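Local coordinates for protein-glutamine gamma-glutamyltransferase (Pseudomonas aeruginosa PAO1, PDB 6G49), which shows transglutaminase activity in vitro, is critical for bacterial viability and might contribute to an essential cell-wall-linked function, its periplasmic domain carrying the activity, at residues A75-R80 / A89-G94; R135-S138 / R144-P147. One frame throughout, in Å; residues are numbered along the deposited sequence.

Contact 1 (A75-R80 / A89-G94); sequences ALTMER and APQWSG
E79 and Q91 approach from opposite directions and, in the Q91 conformer described, join through one direct bond, Q91 NE2 to E79 OE1, 2.7 Å long with an N-H...O angle of 159°. The acceptor lies close to the amide plane of Q91, while the donor meets OE1 on its syn side, 24° out of the carboxylate plane. Q91 reaches it by bending at its second torsion (chi2 -65°), which also leaves NE2 a weak bond to A89 O. E79 instead runs extended beyond CG, carrying its carboxylate out from the backbone. Two waters complete the junction. Water 1 donates to E79 OE1 and T77 O and accepts from A89 N, at 2.9 Å from that nitrogen, with a weak bond from E79 N; water 2 donates to both E79 OE2 and Q91 OE1, so the carboxylate and amide are joined a second time. Salt bridges from OE1 to R175 and from OE2 to R262 would favour a charged E79 carboxylate. Beside this polar cluster, the straight chain of R80 runs past A89 and lays its guanidinium over the loop: A89 CA sits 3.9 Å above the plane, over its centre, and P90 CD comes within 3.3 Å of R80 NH2 on a face of the group. E79 and R80 both face A87, forming a classic beta bulge near the end of strand 72-81, where that strand pairs antiparallel with 86-87 and the chain returns as the loop 89-94.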
loop_
_atom_site.group_PDB
_atom_site.type_symbol
_atom_site.label_atom_id
_atom_site.label_comp_id
_atom_site.label_asym_id
_atom_site.label_seq_id
_atom_site.Cartn_x
_atom_site.Cartn_y
_atom_site.Cartn_z
ATOM N N ALA A 75 -3.708 -5.300 2.465
ATOM C CA ALA A 75 -3.442 -6.733 2.540
ATOM C C ALA A 75 -2.168 -7.019 3.301
ATOM O O ALA A 75 -2.163 -7.808 4.264
ATOM C CB ALA A 75 -3.392 -7.349 1.181
ATOM N N LEU A 76 -1.057 -6.407 2.853
ATOM C CA LEU A 76 0.236 -6.678 3.506
ATOM C C LEU A 76 1.136 -5.475 3.256
ATOM O O LEU A 76 0.833 -4.615 2.463
ATOM C CB LEU A 76 0.882 -7.954 2.977
ATOM C CG LEU A 76 1.441 -7.924 1.564
ATOM C CD1 LEU A 76 2.531 -8.995 1.439
ATOM C CD2 LEU A 76 0.348 -8.135 0.516
ATOM N N THR A 77 2.290 -5.451 3.939
ATOM C CA THR A 77 3.370 -4.518 3.629
ATOM C C THR A 77 4.556 -5.295 3.114
ATOM O O THR A 77 4.756 -6.479 3.442
ATOM C CB THR A 77 3.846 -3.608 4.776
ATOM O OG1 THR A 77 4.747 -4.323 5.642
ATOM C CG2 THR A 77 2.702 -2.988 5.541
ATOM N N MET A 78 5.338 -4.592 2.286
ATOM C CA MET A 78 6.578 -5.110 1.727
ATOM C C MET A 78 7.703 -4.165 2.157
ATOM O O MET A 78 7.742 -3.016 1.740
ATOM C CB MET A 78 6.437 -5.194 0.210
ATOM C CG MET A 78 5.339 -6.199 -0.188
ATOM S SD MET A 78 5.237 -6.365 -1.988
ATOM C CE MET A 78 3.745 -7.341 -2.072
ATOM N N GLU A 79 8.582 -4.689 3.013
ATOM C CA GLU A 79 9.627 -3.916 3.655
ATOM C C GLU A 79 11.011 -4.187 3.100
ATOM O O GLU A 79 11.959 -3.502 3.551
ATOM C CB GLU A 79 9.591 -4.189 5.161
ATOM C CG GLU A 79 8.389 -3.574 5.854
ATOM C CD GLU A 79 8.145 -4.084 7.265
ATOM O OE1 GLU A 79 8.008 -5.287 7.395
ATOM O OE2 GLU A 79 8.088 -3.231 8.177
ATOM N N ARG A 80 11.190 -5.164 2.244
ATOM C CA ARG A 80 12.512 -5.539 1.726
ATOM C C ARG A 80 12.562 -5.164 0.247
ATOM O O ARG A 80 11.656 -5.495 -0.487
ATOM C CB ARG A 80 12.719 -7.048 1.805
ATOM C CG ARG A 80 12.774 -7.501 3.250
ATOM C CD ARG A 80 12.990 -8.983 3.298
ATOM N NE ARG A 80 13.413 -9.358 4.622
ATOM C CZ ARG A 80 13.356 -10.602 5.089
ATOM N NH1 ARG A 80 12.843 -11.557 4.329
ATOM N NH2 ARG A 80 13.800 -10.861 6.312
ATOM N N ALA A 89 8.605 -9.072 4.730
ATOM C CA ALA A 89 9.538 -9.541 5.804
ATOM C C ALA A 89 8.736 -10.319 6.833
ATOM O O ALA A 89 7.558 -10.115 7.024
ATOM C CB ALA A 89 10.249 -8.372 6.388
ATOM N N PRO A 90 9.387 -11.148 7.664
ATOM C CA PRO A 90 8.697 -11.700 8.834
ATOM C C PRO A 90 8.226 -10.643 9.826
ATOM O O PRO A 90 8.888 -9.639 10.021
ATOM C CB PRO A 90 9.752 -12.608 9.462
ATOM C CG PRO A 90 10.792 -12.806 8.408
ATOM C CD PRO A 90 10.771 -11.578 7.498
ATOM N N GLN A 91 7.102 -10.893 10.532
ATOM C CA GLN A 91 6.501 -9.906 11.457
ATOM C C GLN A 91 6.345 -10.550 12.850
ATOM O O GLN A 91 6.424 -11.795 12.977
ATOM C CB GLN A 91 5.114 -9.428 10.979
ATOM C CG GLN A 91 5.084 -8.837 9.553
ATOM C CD GLN A 91 5.885 -7.554 9.435
ATOM O OE1 GLN A 91 5.968 -6.757 10.366
ATOM N NE2 GLN A 91 6.553 -7.388 8.303
ATOM N N TRP A 92 6.030 -9.713 13.845
ATOM C CA TRP A 92 5.641 -10.156 15.194
ATOM C C TRP A 92 4.282 -9.507 15.496
ATOM O O TRP A 92 3.681 -8.920 14.626
ATOM C CB TRP A 92 6.726 -9.830 16.239
ATOM C CG TRP A 92 7.264 -8.425 16.218
ATOM C CD1 TRP A 92 6.814 -7.361 16.959
ATOM C CD2 TRP A 92 8.394 -7.925 15.468
ATOM N NE1 TRP A 92 7.578 -6.248 16.719
ATOM C CE2 TRP A 92 8.532 -6.550 15.789
ATOM C CE3 TRP A 92 9.275 -8.487 14.529
ATOM C CZ2 TRP A 92 9.514 -5.745 15.207
ATOM C CZ3 TRP A 92 10.253 -7.690 13.969
ATOM C CH2 TRP A 92 10.365 -6.343 14.305
ATOM N N SER A 93 3.785 -9.635 16.720
ATOM C CA SER A 93 2.450 -9.124 17.078
ATOM C C SER A 93 2.410 -7.589 17.025
ATOM O O SER A 93 3.380 -6.909 17.385
ATOM C CB SER A 93 2.007 -9.631 18.431
ATOM O OG SER A 93 0.699 -9.144 18.720
ATOM N N GLY A 94 1.291 -7.030 16.525
ATOM C CA GLY A 94 1.033 -5.587 16.601
ATOM C C GLY A 94 -0.178 -5.233 17.465
ATOM O O GLY A 94 -0.547 -4.086 17.533
HETATM O O HOH W 1 7.159 -6.618 5.130
HETATM O O HOH W 2 7.648 -4.566 10.455
#

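Contact 2 (R135-S138 / R144-P147). With PO4 (phosphate ion), chain F.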
loop_
_atom_site.group_PDB
_atom_site.type_symbol
_atom_site.label_atom_id
_atom_site.label_comp_id
_atom_site.label_asym_id
_atom_site.label_seq_id
_atom_site.Cartn_x
_atom_site.Cartn_y
_atom_site.Cartn_z
ATOM N N ARG A 135 -4.320 -12.402 13.367
ATOM C CA ARG A 135 -3.747 -11.452 14.242
ATOM C C ARG A 135 -3.303 -10.197 13.484
ATOM O O ARG A 135 -2.785 -10.352 12.365
ATOM C CB ARG A 135 -2.480 -12.064 14.834
ATOM C CG ARG A 135 -1.839 -11.227 15.922
ATOM C CD ARG A 135 -0.591 -11.893 16.518
ATOM N NE ARG A 135 -0.864 -13.049 17.373
ATOM C CZ ARG A 135 -1.014 -13.010 18.700
ATOM N NH1 ARG A 135 -1.168 -11.853 19.328
ATOM N NH2 ARG A 135 -1.012 -14.136 19.393
ATOM N N LEU A 136 -3.463 -9.030 14.110
ATOM C CA LEU A 136 -2.894 -7.801 13.599
ATOM C C LEU A 136 -1.397 -7.838 13.895
ATOM O O LEU A 136 -0.979 -7.915 15.068
ATOM C CB LEU A 136 -3.556 -6.603 14.251
ATOM C CG LEU A 136 -3.098 -5.248 13.747
ATOM C CD1 LEU A 136 -3.619 -4.998 12.358
ATOM C CD2 LEU A 136 -3.508 -4.136 14.708
ATOM N N MET A 137 -0.587 -7.792 12.846
ATOM C CA MET A 137 0.871 -7.924 13.007
ATOM C C MET A 137 1.508 -6.538 13.182
ATOM O O MET A 137 0.842 -5.479 13.134
ATOM C CB MET A 137 1.467 -8.699 11.823
ATOM C CG MET A 137 0.825 -10.039 11.534
ATOM S SD MET A 137 0.817 -11.121 13.028
ATOM C CE MET A 137 2.548 -11.596 12.951
ATOM N N SER A 138 2.837 -6.524 13.401
ATOM C CA SER A 138 3.579 -5.340 13.737
ATOM C C SER A 138 3.539 -4.288 12.616
ATOM O O SER A 138 3.688 -3.113 12.926
ATOM C CB SER A 138 5.058 -5.672 14.076
ATOM O OG SER A 138 5.628 -6.674 13.247
ATOM N N ARG A 144 -3.415 -14.493 8.955
ATOM C CA ARG A 144 -4.155 -15.695 9.330
ATOM C C ARG A 144 -3.165 -16.856 9.518
ATOM O O ARG A 144 -2.111 -16.881 8.915
ATOM C CB ARG A 144 -5.153 -16.025 8.233
ATOM C CG ARG A 144 -6.240 -17.009 8.634
ATOM C CD ARG A 144 -7.279 -17.047 7.523
ATOM N NE ARG A 144 -8.373 -17.990 7.784
ATOM C CZ ARG A 144 -8.508 -19.171 7.202
ATOM N NH1 ARG A 144 -7.606 -19.629 6.356
ATOM N NH2 ARG A 144 -9.593 -19.888 7.421
ATOM N N ARG A 145 -3.526 -17.821 10.379
ATOM C CA ARG A 145 -2.587 -18.906 10.657
ATOM C C ARG A 145 -2.420 -19.817 9.426
ATOM O O ARG A 145 -1.371 -20.433 9.283
ATOM C CB ARG A 145 -2.973 -19.650 11.943
ATOM C CG ARG A 145 -1.945 -19.517 13.066
ATOM C CD ARG A 145 -1.615 -18.099 13.534
ATOM N NE ARG A 145 -0.578 -17.387 12.767
ATOM C CZ ARG A 145 0.007 -16.242 13.134
ATOM N NH1 ARG A 145 0.872 -15.650 12.328
ATOM N NH2 ARG A 145 -0.273 -15.689 14.301
ATOM N N GLN A 146 -3.415 -19.904 8.544
ATOM C CA GLN A 146 -3.335 -20.672 7.344
ATOM C C GLN A 146 -3.800 -19.825 6.176
ATOM O O GLN A 146 -4.674 -18.942 6.324
ATOM C CB GLN A 146 -4.258 -21.888 7.446
ATOM C CG GLN A 146 -3.771 -22.854 8.509
ATOM C CD GLN A 146 -4.589 -24.109 8.404
ATOM O OE1 GLN A 146 -5.781 -24.103 8.687
ATOM N NE2 GLN A 146 -3.952 -25.168 7.932
ATOM N N PRO A 147 -3.386 -20.178 4.957
ATOM C CA PRO A 147 -3.842 -19.450 3.786
ATOM C C PRO A 147 -5.344 -19.626 3.570
ATOM O O PRO A 147 -5.918 -20.668 3.901
ATOM C CB PRO A 147 -3.105 -20.080 2.610
ATOM C CG PRO A 147 -1.972 -20.841 3.223
ATOM C CD PRO A 147 -2.416 -21.239 4.623
HETATM P P PO4 F . -8.986 -22.829 5.112
HETATM O O1 PO4 F . -7.547 -23.148 5.505
HETATM O O2 PO4 F . -9.112 -21.672 4.131
HETATM O O3 PO4 F . -9.623 -23.962 4.326
HETATM O O4 PO4 F . -9.696 -22.635 6.455
#
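R145 and R135 bring their guanidinium groups near each other at the surface, R145 NH2, in the conformer described, lying 4.1 Å from R135 NE near the planes of both groups, which are turned 41° from each other. These are like charges close together but not touching, and the approach probably costs some electrostatic energy. M137 adds an apolar touch, its CE 4.4 Å from R145 NH1 and at the edge of that guanidinium. Bends at chi2 (58°) and chi3 bring the end of R145 back to this position. R144, the residue before R145, points its CB away from 135-138 and uses its extended side chain for a phosphate ion, probably from the crystallisation liquor. Its NH2 bonds phosphate O4 at 2.9 Å, nearly straight at 168°, and NH1 adds a weak bond to O2. The same NH1 donates to Q146 O over 3.0 Å from above the carbonyl plane, which helps fix the guanidinium; E149 N also binds the ion. Backbone bonds of R135 with Q143 pair strands 134-136 and 142-144 antiparallel, and R144 with P119 links the second strand to the chain leading into strand 120-124, with the loop toward strand 152-158 following.

In the fold
Contacts 1 and 2 follow one another along the chain, with centres 10 Å apart, and meet directly where the loop 89-94 runs beside 135-138. Two probable backbone hydrogen bonds join them, W92 O with S138 N and G94 N with L136 O, each 2.8 Å long, and M137 CE packs 3.4 Å from W92 O. S138 OG is also hydrogen-bonded with Q91 OE1 and with the backbone N of W92. Strands 72-81 and 134-136 belong to the same antiparallel sheet, linked through 120-124 and 142-144. Both contacts lie away from C243, H287 and D303, the probable catalytic residues, and the phosphate of contact 2, bound through R144 and E149 N, marks no known site.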